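Local structure of type II restriction enzyme AgeI (Thalassobius gelatinovorus, 5DWA) at residues T128-A133 and E188-V193; V141-E146 and G163-K168; A181-M186 and H231-A236; L194-V199 and S235-Y240; L209-E214 and N241-P246. The protein recognises the double-stranded DNA sequence 5'-ACCGGT-3' and cuts it after the first A, leaving fragments with 5'-phosphate ends. All coordinates share one frame; numbering follows the deposited sequence. Where two conformers were deposited one is given.

Contact 1 of 5, residues T128-A133 and E188-V193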
# COMPACT_ATOMS: atom_id res chain seq x y z
N THR A 128 -10.60 1.00 -21.72
CA THR A 128 -10.76 0.55 -23.09
C THR A 128 -10.66 1.72 -24.05
O THR A 128 -9.97 1.64 -25.08
CB THR A 128 -12.10 -0.16 -23.30
OG1 THR A 128 -12.15 -1.32 -22.46
CG2 THR A 128 -12.27 -0.58 -24.77
N ARG A 129 -11.33 2.81 -23.71
CA ARG A 129 -11.30 4.01 -24.54
C ARG A 129 -9.91 4.63 -24.53
O ARG A 129 -9.49 5.22 -25.52
CB ARG A 129 -12.36 5.01 -24.07
CG ARG A 129 -13.79 4.49 -24.25
CD ARG A 129 -14.79 5.44 -23.61
NE ARG A 129 -14.76 6.75 -24.24
CZ ARG A 129 -14.72 7.91 -23.57
NH1 ARG A 129 -14.67 7.92 -22.24
NH2 ARG A 129 -14.69 9.05 -24.24
N MET A 130 -9.19 4.48 -23.42
CA MET A 130 -7.80 4.94 -23.32
C MET A 130 -6.85 4.14 -24.18
O MET A 130 -5.77 4.61 -24.53
CB MET A 130 -7.31 4.88 -21.87
CG MET A 130 -7.75 6.02 -21.00
SD MET A 130 -6.98 5.86 -19.38
CE MET A 130 -7.93 7.07 -18.46
N GLY A 131 -7.24 2.90 -24.48
CA GLY A 131 -6.40 1.99 -25.23
C GLY A 131 -5.39 1.28 -24.36
O GLY A 131 -4.34 0.87 -24.84
N VAL A 132 -5.69 1.15 -23.07
CA VAL A 132 -4.77 0.51 -22.13
C VAL A 132 -5.38 -0.65 -21.35
O VAL A 132 -4.78 -1.17 -20.41
CB VAL A 132 -4.18 1.52 -21.10
CG1 VAL A 132 -3.36 2.60 -21.80
CG2 VAL A 132 -5.26 2.13 -20.22
N ALA A 133 -6.57 -1.09 -21.73
CA ALA A 133 -7.23 -2.18 -21.02
C ALA A 133 -6.44 -3.47 -21.11
O ALA A 133 -5.85 -3.76 -22.15
CB ALA A 133 -8.63 -2.39 -21.57
N GLU A 188 1.24 5.55 -24.74
CA GLU A 188 0.12 5.57 -25.67
C GLU A 188 -0.34 6.99 -25.97
O GLU A 188 -1.47 7.20 -26.43
CB GLU A 188 -1.04 4.73 -25.13
CG GLU A 188 -0.70 3.26 -24.90
CD GLU A 188 -0.22 2.55 -26.16
OE1 GLU A 188 -0.60 2.96 -27.27
OE2 GLU A 188 0.55 1.58 -26.03
N GLY A 189 0.53 7.95 -25.70
CA GLY A 189 0.25 9.34 -26.03
C GLY A 189 -0.82 9.98 -25.17
O GLY A 189 -1.45 10.95 -25.58
N LEU A 190 -1.03 9.45 -23.97
CA LEU A 190 -1.99 10.04 -23.05
C LEU A 190 -1.31 10.91 -22.00
O LEU A 190 -0.18 10.65 -21.60
CB LEU A 190 -2.79 8.94 -22.35
CG LEU A 190 -3.68 8.06 -23.24
CD1 LEU A 190 -4.02 6.76 -22.53
CD2 LEU A 190 -4.96 8.79 -23.61
N LEU A 191 -2.00 11.95 -21.55
CA LEU A 191 -1.52 12.70 -20.39
C LEU A 191 -1.66 11.82 -19.15
O LEU A 191 -2.67 11.14 -18.97
CB LEU A 191 -2.31 14.00 -20.21
CG LEU A 191 -2.06 15.10 -21.24
CD1 LEU A 191 -2.92 16.30 -20.94
CD2 LEU A 191 -0.59 15.47 -21.25
N SER A 192 -0.62 11.82 -18.32
CA SER A 192 -0.66 11.07 -17.07
C SER A 192 -0.18 11.97 -15.94
O SER A 192 1.02 12.15 -15.73
CB SER A 192 0.20 9.81 -17.16
OG SER A 192 0.18 9.09 -15.94
N VAL A 193 -1.14 12.56 -15.22
CA VAL A 193 -0.82 13.58 -14.23
C VAL A 193 -0.86 13.00 -12.83
O VAL A 193 -1.75 12.22 -12.51
CB VAL A 193 -1.81 14.76 -14.35
CG1 VAL A 193 -1.54 15.82 -13.30
CG2 VAL A 193 -1.74 15.37 -15.76

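Contact 2 of 5, residues V141-E146 and G163-K168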
# COMPACT_ATOMS: atom_id res chain seq x y z
N VAL A 141 -5.19 4.13 -12.18
CA VAL A 141 -5.41 5.50 -12.60
C VAL A 141 -6.80 5.86 -12.07
O VAL A 141 -7.68 5.00 -12.03
CB VAL A 141 -5.29 5.67 -14.13
CG1 VAL A 141 -6.33 4.84 -14.87
CG2 VAL A 141 -5.38 7.14 -14.52
N ASP A 142 -6.98 7.10 -11.64
CA ASP A 142 -8.15 7.43 -10.82
C ASP A 142 -9.23 8.28 -11.48
O ASP A 142 -10.41 8.02 -11.31
CB ASP A 142 -7.66 8.12 -9.54
CG ASP A 142 -6.60 7.31 -8.84
OD1 ASP A 142 -6.84 6.11 -8.61
OD2 ASP A 142 -5.51 7.86 -8.56
N VAL A 143 -8.81 9.30 -12.21
CA VAL A 143 -9.76 10.24 -12.80
C VAL A 143 -9.42 10.38 -14.28
O VAL A 143 -8.27 10.58 -14.65
CB VAL A 143 -9.70 11.61 -12.09
CG1 VAL A 143 -10.68 12.59 -12.71
CG2 VAL A 143 -9.92 11.48 -10.57
N MET A 144 -10.41 10.24 -15.16
CA MET A 144 -10.08 10.37 -16.57
C MET A 144 -10.25 11.82 -17.01
O MET A 144 -11.01 12.59 -16.41
CB MET A 144 -10.91 9.41 -17.43
CG MET A 144 -12.31 9.84 -17.79
SD MET A 144 -13.01 8.73 -19.05
CE MET A 144 -14.73 8.87 -18.59
N ILE A 145 -9.47 12.20 -18.02
CA ILE A 145 -9.53 13.54 -18.61
C ILE A 145 -10.03 13.38 -20.03
O ILE A 145 -9.51 12.54 -20.77
CB ILE A 145 -8.16 14.25 -18.62
CG1 ILE A 145 -7.45 14.13 -17.26
CG2 ILE A 145 -8.32 15.71 -19.04
CD1 ILE A 145 -5.98 14.54 -17.32
N GLU A 146 -11.03 14.19 -20.38
CA GLU A 146 -11.62 14.16 -21.72
C GLU A 146 -11.65 15.55 -22.32
O GLU A 146 -11.70 16.55 -21.60
CB GLU A 146 -13.04 13.59 -21.68
CG GLU A 146 -13.12 12.12 -21.32
CD GLU A 146 -14.55 11.66 -21.18
OE1 GLU A 146 -15.29 12.22 -20.34
OE2 GLU A 146 -14.95 10.74 -21.93
N GLY A 163 -6.31 11.53 -21.38
CA GLY A 163 -5.39 11.11 -20.35
C GLY A 163 -6.06 10.82 -19.03
O GLY A 163 -7.27 10.61 -18.96
N GLY A 164 -5.27 10.79 -17.96
CA GLY A 164 -5.82 10.49 -16.66
C GLY A 164 -4.99 11.07 -15.56
O GLY A 164 -3.85 11.50 -15.75
N ILE A 165 -5.61 11.14 -14.38
CA ILE A 165 -4.98 11.64 -13.16
C ILE A 165 -4.77 10.51 -12.15
O ILE A 165 -5.69 9.74 -11.88
CB ILE A 165 -5.84 12.75 -12.50
CG1 ILE A 165 -6.11 13.88 -13.50
CG2 ILE A 165 -5.15 13.28 -11.25
CD1 ILE A 165 -6.99 14.98 -12.94
N HIS A 166 -3.54 10.41 -11.62
CA HIS A 166 -3.23 9.59 -10.46
C HIS A 166 -3.37 10.50 -9.27
O HIS A 166 -2.54 11.39 -9.07
CB HIS A 166 -1.82 9.04 -10.60
CG HIS A 166 -1.61 8.33 -11.89
ND1 HIS A 166 -1.80 6.98 -12.03
CD2 HIS A 166 -1.29 8.80 -13.12
CE1 HIS A 166 -1.58 6.63 -13.29
NE2 HIS A 166 -1.29 7.73 -13.97
N ALA A 167 -4.44 10.29 -8.50
CA ALA A 167 -4.78 11.18 -7.39
C ALA A 167 -4.37 10.51 -6.10
O ALA A 167 -4.78 9.38 -5.83
CB ALA A 167 -6.27 11.49 -7.39
N LYS A 168 -3.53 11.18 -5.32
CA LYS A 168 -3.07 10.60 -4.06
C LYS A 168 -3.05 11.67 -3.00
O LYS A 168 -2.43 12.71 -3.18
CB LYS A 168 -1.67 10.00 -4.18
CG LYS A 168 -1.42 9.20 -5.44
CD LYS A 168 -0.21 8.31 -5.29
CE LYS A 168 -0.53 7.05 -4.49
NZ LYS A 168 -1.43 6.13 -5.25
O HOH W 1 -3.37 6.70 -7.43

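Contact 3 of 5, residues A181-M186 and H231-A236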
# COMPACT_ATOMS: atom_id res chain seq x y z
N ALA A 181 1.42 2.04 -14.60
CA ALA A 181 0.25 2.55 -15.32
C ALA A 181 0.60 3.84 -16.04
O ALA A 181 0.23 4.04 -17.19
CB ALA A 181 -0.91 2.78 -14.36
N SER A 182 1.32 4.72 -15.36
CA SER A 182 1.64 6.02 -15.91
C SER A 182 2.53 5.90 -17.14
O SER A 182 2.31 6.57 -18.15
CB SER A 182 2.31 6.90 -14.86
OG SER A 182 2.53 8.20 -15.37
N ARG A 183 3.54 5.04 -17.06
CA ARG A 183 4.43 4.84 -18.19
C ARG A 183 3.67 4.28 -19.39
O ARG A 183 3.92 4.67 -20.53
CB ARG A 183 5.57 3.90 -17.81
CG ARG A 183 6.58 4.51 -16.88
CD ARG A 183 7.68 3.51 -16.56
NE ARG A 183 8.63 4.06 -15.60
CZ ARG A 183 9.60 3.35 -15.03
NH1 ARG A 183 9.75 2.06 -15.34
NH2 ARG A 183 10.43 3.92 -14.17
N ILE A 184 2.74 3.37 -19.12
CA ILE A 184 1.92 2.79 -20.18
C ILE A 184 1.07 3.87 -20.84
O ILE A 184 1.01 3.97 -22.07
CB ILE A 184 1.04 1.65 -19.63
CG1 ILE A 184 1.90 0.43 -19.31
CG2 ILE A 184 -0.05 1.28 -20.63
CD1 ILE A 184 1.23 -0.59 -18.40
N MET A 185 0.41 4.69 -20.02
CA MET A 185 -0.39 5.79 -20.55
C MET A 185 0.42 6.76 -21.41
O MET A 185 -0.01 7.13 -22.50
CB MET A 185 -1.05 6.54 -19.40
CG MET A 185 -2.08 5.72 -18.66
SD MET A 185 -2.63 6.49 -17.12
CE MET A 185 -3.35 7.99 -17.77
N MET A 186 1.58 7.19 -20.92
CA MET A 186 2.39 8.16 -21.64
C MET A 186 2.89 7.54 -22.94
O MET A 186 2.98 8.22 -23.96
CB MET A 186 3.56 8.64 -20.77
CG MET A 186 3.12 9.34 -19.48
SD MET A 186 4.46 9.82 -18.38
CE MET A 186 5.15 11.20 -19.29
N HIS A 231 13.33 10.34 -13.58
CA HIS A 231 12.87 9.26 -14.45
C HIS A 231 11.75 9.69 -15.40
O HIS A 231 11.50 9.03 -16.41
CB HIS A 231 12.40 8.07 -13.62
CG HIS A 231 13.49 7.44 -12.81
ND1 HIS A 231 13.24 6.57 -11.77
CD2 HIS A 231 14.84 7.54 -12.89
CE1 HIS A 231 14.38 6.17 -11.24
NE2 HIS A 231 15.37 6.74 -11.90
N GLY A 232 11.07 10.79 -15.08
CA GLY A 232 9.97 11.27 -15.90
C GLY A 232 8.77 10.34 -15.92
O GLY A 232 8.15 10.13 -16.97
N ASP A 233 8.42 9.80 -14.75
CA ASP A 233 7.38 8.78 -14.66
C ASP A 233 5.96 9.33 -14.80
O ASP A 233 5.02 8.55 -14.92
CB ASP A 233 7.50 8.03 -13.33
CG ASP A 233 8.69 7.10 -13.28
OD1 ASP A 233 9.13 6.65 -14.36
OD2 ASP A 233 9.18 6.80 -12.17
N PHE A 234 5.80 10.66 -14.79
CA PHE A 234 4.50 11.32 -14.95
C PHE A 234 4.63 12.52 -15.88
O PHE A 234 5.71 13.10 -16.00
CB PHE A 234 3.92 11.77 -13.60
CG PHE A 234 3.70 10.65 -12.63
CD1 PHE A 234 2.51 9.96 -12.62
CD2 PHE A 234 4.70 10.28 -11.75
CE1 PHE A 234 2.31 8.91 -11.75
CE2 PHE A 234 4.51 9.24 -10.86
CZ PHE A 234 3.31 8.55 -10.86
N SER A 235 3.53 12.89 -16.54
CA SER A 235 3.54 14.04 -17.44
C SER A 235 3.86 15.31 -16.68
O SER A 235 4.55 16.20 -17.18
CB SER A 235 2.20 14.18 -18.16
OG SER A 235 1.90 13.02 -18.92
N ALA A 236 3.31 15.39 -15.47
CA ALA A 236 3.47 16.53 -14.59
C ALA A 236 2.93 16.16 -13.23
O ALA A 236 2.15 15.22 -13.11
CB ALA A 236 2.75 17.75 -15.13

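Contact 4 of 5, residues L194-V199 and S235-Y240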
# COMPACT_ATOMS: atom_id res chain seq x y z
N LEU A 194 0.14 13.35 -12.02
CA LEU A 194 0.11 13.06 -10.59
C LEU A 194 -0.42 14.28 -9.85
O LEU A 194 0.22 15.33 -9.84
CB LEU A 194 1.52 12.70 -10.09
CG LEU A 194 1.62 12.34 -8.61
CD1 LEU A 194 0.82 11.09 -8.30
CD2 LEU A 194 3.09 12.15 -8.21
N SER A 195 -1.60 14.14 -9.24
CA SER A 195 -2.18 15.20 -8.44
C SER A 195 -2.15 14.75 -6.99
O SER A 195 -2.60 13.64 -6.70
CB SER A 195 -3.60 15.52 -8.88
OG SER A 195 -3.61 15.94 -10.24
N THR A 196 -1.62 15.57 -6.10
CA THR A 196 -1.45 15.12 -4.75
C THR A 196 -1.62 16.23 -3.74
O THR A 196 -1.36 17.39 -4.04
CB THR A 196 -0.06 14.45 -4.58
OG1 THR A 196 0.03 13.86 -3.28
CG2 THR A 196 1.09 15.45 -4.82
N LEU A 197 -2.08 15.87 -2.55
CA LEU A 197 -2.06 16.79 -1.43
C LEU A 197 -0.71 16.73 -0.72
O LEU A 197 -0.44 17.55 0.17
CB LEU A 197 -3.19 16.48 -0.45
CG LEU A 197 -4.59 16.67 -1.04
CD1 LEU A 197 -5.62 16.36 0.01
CD2 LEU A 197 -4.75 18.08 -1.58
N ASP A 198 0.12 15.75 -1.10
CA ASP A 198 1.46 15.56 -0.53
C ASP A 198 1.40 15.65 0.99
O ASP A 198 2.15 16.41 1.61
CB ASP A 198 2.45 16.57 -1.11
CG ASP A 198 3.91 16.25 -0.75
OD1 ASP A 198 4.22 15.09 -0.40
OD2 ASP A 198 4.76 17.17 -0.84
N VAL A 199 0.48 14.91 1.59
CA VAL A 199 0.34 14.89 3.04
C VAL A 199 1.39 13.99 3.68
O VAL A 199 1.50 12.81 3.35
CB VAL A 199 -1.05 14.39 3.48
CG1 VAL A 199 -1.08 14.15 5.00
CG2 VAL A 199 -2.12 15.38 3.08
N SER A 235 3.53 12.89 -16.54
CA SER A 235 3.54 14.04 -17.44
C SER A 235 3.86 15.31 -16.68
O SER A 235 4.55 16.20 -17.18
CB SER A 235 2.20 14.18 -18.16
OG SER A 235 1.90 13.02 -18.92
N ALA A 236 3.31 15.39 -15.47
CA ALA A 236 3.47 16.53 -14.59
C ALA A 236 2.93 16.16 -13.23
O ALA A 236 2.15 15.22 -13.11
CB ALA A 236 2.75 17.75 -15.13
N CYS A 237 3.37 16.88 -12.20
CA CYS A 237 2.88 16.67 -10.85
C CYS A 237 2.37 17.99 -10.30
O CYS A 237 3.04 19.03 -10.41
CB CYS A 237 3.98 16.09 -9.96
SG CYS A 237 3.56 15.98 -8.19
N PHE A 238 1.19 17.95 -9.71
CA PHE A 238 0.60 19.12 -9.07
C PHE A 238 0.37 18.81 -7.62
O PHE A 238 -0.34 17.87 -7.30
CB PHE A 238 -0.70 19.51 -9.77
CG PHE A 238 -0.49 19.95 -11.19
CD1 PHE A 238 -0.41 19.01 -12.21
CD2 PHE A 238 -0.32 21.29 -11.50
CE1 PHE A 238 -0.19 19.41 -13.51
CE2 PHE A 238 -0.09 21.68 -12.79
CZ PHE A 238 -0.03 20.74 -13.80
N SER A 239 1.01 19.58 -6.75
CA SER A 239 0.85 19.40 -5.32
C SER A 239 0.07 20.56 -4.73
O SER A 239 0.25 21.71 -5.14
CB SER A 239 2.21 19.28 -4.62
OG SER A 239 2.03 19.29 -3.21
N TYR A 240 -0.78 20.25 -3.76
CA TYR A 240 -1.56 21.28 -3.09
C TYR A 240 -1.11 21.41 -1.64
O TYR A 240 -1.85 21.90 -0.79
CB TYR A 240 -3.05 20.97 -3.20
CG TYR A 240 -3.46 20.89 -4.65
CD1 TYR A 240 -3.57 19.66 -5.29
CD2 TYR A 240 -3.68 22.04 -5.39
CE1 TYR A 240 -3.92 19.58 -6.64
CE2 TYR A 240 -4.02 21.97 -6.74
CZ TYR A 240 -4.14 20.74 -7.35
OH TYR A 240 -4.48 20.66 -8.69
O HOH W 2 -4.57 18.48 -10.22

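Contact 5 of 5, residues L209-E214 and N241-P246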
# COMPACT_ATOMS: atom_id res chain seq x y z
N LEU A 209 4.83 17.37 13.86
CA LEU A 209 3.51 17.51 13.23
C LEU A 209 3.42 18.49 12.06
O LEU A 209 2.35 18.67 11.49
CB LEU A 209 2.45 17.91 14.27
CG LEU A 209 1.80 16.78 15.08
CD1 LEU A 209 1.08 17.36 16.29
CD2 LEU A 209 0.84 15.95 14.23
N VAL A 210 4.53 19.12 11.70
CA VAL A 210 4.51 20.03 10.56
C VAL A 210 4.42 19.20 9.28
O VAL A 210 5.20 18.29 9.05
CB VAL A 210 5.74 20.95 10.54
CG1 VAL A 210 5.68 21.90 9.36
CG2 VAL A 210 5.81 21.74 11.85
N ASN A 211 3.44 19.54 8.45
CA ASN A 211 3.11 18.75 7.27
C ASN A 211 3.99 19.11 6.07
O ASN A 211 3.58 19.87 5.18
CB ASN A 211 1.62 18.96 6.99
CG ASN A 211 1.14 18.28 5.73
OD1 ASN A 211 1.71 17.28 5.28
ND2 ASN A 211 0.07 18.80 5.17
N ARG A 212 5.19 18.56 6.05
CA ARG A 212 6.20 18.94 5.07
C ARG A 212 6.11 18.12 3.79
O ARG A 212 6.78 18.44 2.81
CB ARG A 212 7.60 18.80 5.68
CG ARG A 212 7.80 19.71 6.87
CD ARG A 212 9.23 19.70 7.35
NE ARG A 212 9.40 20.67 8.43
CZ ARG A 212 9.16 20.41 9.71
NH1 ARG A 212 8.77 19.20 10.08
NH2 ARG A 212 9.31 21.36 10.63
N GLY A 213 5.31 17.07 3.79
CA GLY A 213 5.21 16.23 2.60
C GLY A 213 6.42 15.33 2.38
O GLY A 213 7.30 15.23 3.24
N GLU A 214 6.48 14.69 1.22
CA GLU A 214 7.46 13.64 0.97
C GLU A 214 8.23 13.82 -0.33
O GLU A 214 8.78 12.86 -0.87
CB GLU A 214 6.76 12.28 0.96
CG GLU A 214 6.12 11.93 2.30
CD GLU A 214 5.34 10.64 2.29
OE1 GLU A 214 4.15 10.66 1.91
OE2 GLU A 214 5.92 9.60 2.68
N ASN A 241 0.10 20.95 -1.38
CA ASN A 241 0.77 21.28 -0.13
C ASN A 241 1.65 22.49 -0.40
O ASN A 241 2.62 22.38 -1.14
CB ASN A 241 1.61 20.10 0.37
CG ASN A 241 2.16 20.32 1.77
OD1 ASN A 241 2.36 21.45 2.20
ND2 ASN A 241 2.40 19.23 2.49
N LEU A 242 1.31 23.63 0.20
CA LEU A 242 2.10 24.85 -0.04
C LEU A 242 3.57 24.71 0.38
O LEU A 242 4.40 25.51 -0.03
CB LEU A 242 1.46 26.03 0.69
CG LEU A 242 0.02 26.35 0.28
CD1 LEU A 242 -0.48 27.61 1.00
CD2 LEU A 242 -0.09 26.49 -1.23
N ARG A 243 3.89 23.69 1.19
CA ARG A 243 5.28 23.43 1.59
C ARG A 243 6.08 22.59 0.60
O ARG A 243 7.30 22.50 0.71
CB ARG A 243 5.32 22.74 2.95
CG ARG A 243 4.81 23.61 4.07
CD ARG A 243 5.12 23.01 5.43
NE ARG A 243 4.31 23.67 6.44
CZ ARG A 243 3.03 23.38 6.65
NH1 ARG A 243 2.42 22.44 5.93
NH2 ARG A 243 2.34 24.04 7.57
N THR A 244 5.40 21.99 -0.37
CA THR A 244 6.10 21.24 -1.41
C THR A 244 7.01 22.19 -2.17
O THR A 244 6.59 23.28 -2.55
CB THR A 244 5.11 20.57 -2.40
OG1 THR A 244 4.21 19.72 -1.69
CG2 THR A 244 5.87 19.77 -3.45
N SER A 245 8.26 21.78 -2.38
CA SER A 245 9.17 22.58 -3.19
C SER A 245 8.91 22.32 -4.66
O SER A 245 8.94 21.17 -5.10
CB SER A 245 10.62 22.26 -2.85
OG SER A 245 10.91 22.62 -1.51
N PRO A 246 8.64 23.38 -5.42
CA PRO A 246 8.46 23.20 -6.86
C PRO A 246 9.76 22.83 -7.55
O PRO A 246 10.85 23.02 -7.01
CB PRO A 246 7.96 24.57 -7.33
CG PRO A 246 8.44 25.53 -6.29
CD PRO A 246 8.39 24.77 -5.00
O HOH W 3 8.57 20.43 2.53

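Contact 1 of 5, residues T128-A133 and E188-V193
M130, at the end of helix 123-130, meets L190 with its backbone oxygen and the root of its side chain. The L190 methyl CD1 lies 3.4 Å from M130 O and 3.8 Å from M130 CB, the two side chains being roughly perpendicular. CG of M130 stands anti to the carbonyl carbon (chi1 -80°) and the chain beyond it is extended, which carries the sulfur past the leucine while CB and CG stay against the methyl. A long, flexible methionine suits this buried site, where it also packs on V161 of strand 159-168. M130 O is bonded by R152, whose other terminal nitrogen takes E188 O, a polar bridge between the two segments. G131 then leaves the helix with positive phi (83°); a beta carbon on this backbone would collide with M130 O, which is why glycine suits the place. Its N still reaches back to T128 O at 3.1 Å. V132 follows, and its CG1 touches two residues, E188 CG at 4.1 Å and L190 CD1 at 4.3 Å. V132 and E188 run past one another head to tail, and the valine meets the methylene part of the glutamate, whose carboxylate forms a salt bridge with R135. The contact has no direct hydrogen bond and rests on apolar packing. Two helix ends meet here, each closed by a Schellman motif with a glycine: G131 for helix 123-130 and G189 for helix 178-187, just ahead of strand 191-196 in the nuclease core.

Contact 2 of 5, residues V141-E146 and G163-K168
D142 OD2 accepts the backbone N-H of A167 at 2.7 Å through its anti lone pair, away from the other oxygen. I165 O is gripped twice, by D142 N at 2.9 Å and by V143 N at 3.2 Å, and I165 N returns a bond of 2.7 Å to V143 O. Two residues facing one make a classic beta bulge at the start of the antiparallel hairpin of strands 143-148 and 159-168, in the mixed sheet of this PD-(D/E)XK nuclease. Lysine in place of D142 would probably leave the A167 N-H without its acceptor and set a positive charge near K168. A water joins D142 OD2, 2.7 Å away, to K168 NZ, and the contact as a whole comes within about 4 Å (nearest atoms) of the bound DNA, consistent with the active-site layout of this superfamily. Beside the bulge, V141 CG2 sits over one face of the H166 ring, 4.2 Å from its centroid, where chi1 of 61° sets it opposite the backbone N. A CB on G164 would clash with V141 CG2. On the sheet face carrying V143, I145 and I165, I145 CD1 packs crosswise on I165 CG1. Outside the hairpin, D178 holds H166 ND1 and forms a salt bridge with K168 NZ.

Contact 3 of 5, residues A181-M186 and H231-A236
D233 OD1 is gripped by two nitrogens of one arginine, R183 NE at 2.9 Å and R183 NH2 at 3.0 Å. This side-on salt bridge lies in the guanidinium plane, but the carboxylate is turned 51° against that plane, and both nitrogens come to OD1 from the same face of the carboxylate. The R183 chain is extended from CG to NE and runs alongside D233, which lets a residue on the outer side of the helix reach the loop; the arginine also packs on V136 of the second subunit. The bridge probably offsets the charge of the buried aspartate.

A second bond lies deeper. S182 OG donates to D233 O at 2.6 Å, in the carbonyl plane, so D233 is held by both its side chain and its backbone. With OG anti to the backbone N (chi1 -175°), the serine is turned toward the loop, and the same hydroxyl is hydrogen-bonded to S192 OG of strand 191-196. A small side chain suits the spot, because F234 CD1 lies only 3.3 Å from S182 OG. The F234 ring in turn meets H166 edge-to-face. M186 adds an apolar arm: its chain bends at the sulfur, bringing CE to 3.6 Å from S235 N while SD lies 3.7 Å from F234 C. S235 OG itself bonds to S192 N. In this way helix 178-187, which links the parallel neighbours 159-168 and 191-196 in a beta-alpha-beta connection, is fastened to the loop leading into the next parallel strand, 236-239.

Contact 4 of 5, residues L194-V199 and S235-Y240
Strands 191-196 and 236-239 are the parallel pair of a beta-alpha-beta unit whose connection carries helix 223-230, and this contact is their edge-by-edge join, the two directions differing by only 10°. The ladder alternates from one strand to the other: L194 N to A236 O at 3.0 Å, F238 N to L194 O at 2.8 Å, T196 N to F238 O at 2.9 Å, and Y240 N to T196 O at 2.9 Å. On one face L194 CD2 touches C237 SG at 3.9 Å, a snug fit of leucine against a compact sulfur, and T196 CG2 packs on S239 CB. Past the strand ends L197 CD2 rests on Y240 CB at 3.7 Å. Threonine suits its place because OG1, anti to the backbone N (chi1 -173°), accepts the D198 N-H at 2.9 Å as an ST turn and is also bonded to K168 O. The D198 carboxylate and S239 OG both bond to T244 OG1, and Y240 OH bonds to Y104 OH. The buried backbone polar groups are thus paired strand to strand, while side-chain hydroxyls and the D198 carboxylate tie the strand ends to strand 159-168, to helix 84-109 and to the loop holding T244.

Contact 5 of 5, residues L209-E214 and N241-P246
N211 O and two side chains of 241-246 carry the polar part of this loop-to-loop contact. N241 ND2 donates to N211 O at 3.0 Å along a nearly straight bond (168°), from well above the carbonyl plane, while R243 NH1 reaches the same oxygen at 2.9 Å in a weak, bent bond. A water gives a third link, donating to R212 O at 2.7 Å and to R243 O at 3.0 Å.

Within 241-246, N241 OD1 accepts R243 N at 2.9 Å, an Asx turn laid over the type I turn from N241 to T244; asparagine suits it, one amide supplying acceptor and donor at once. CG anti to the backbone N (chi1 -171°) points the amide at N211. Replacing N241 by leucine would probably cost N211 O its straight amide bond and leave the R243 N-H without its acceptor.

Among the packing contacts, V210 CG1 lies over one face of the R243 guanidinium, 3.7 Å from R243 NE, so the flat cation rests on an apolar branch. G213, with positive phi, brings no side chain against N241.

Both arginines have acid partners, R212 in D208 and R243 in D65. N211 ND2 also bonds to D65, and N211 OD1 accepts from K200 N; N211 O is thus shared by a neutral amide and a cationic guanidinium whose charge D65 probably balances.

Overall arrangement
From the N terminus, contact 1 opens at the end of helix 123-130 and closes at 188-193, with the hairpin of contact 2 lying wholly within that span. Contact 3 starts on helix 178-187, before contact 1 has closed, so the two cross; it ends at 231-236. Contact 4 opens later, inside contact 3's span, and ends on the same stretch, sharing S235 and A236. Contact 5, from 209-214 to 241-246, crosses contacts 3 and 4. Contacts 1, 2 and 4 reach the mixed sheet through strands 143-148, 159-168, 191-196 and 236-239; contact 3 binds a helix to the loop leading into it, and contact 5 joins loops about 30 Å, centre to centre, from contact 1.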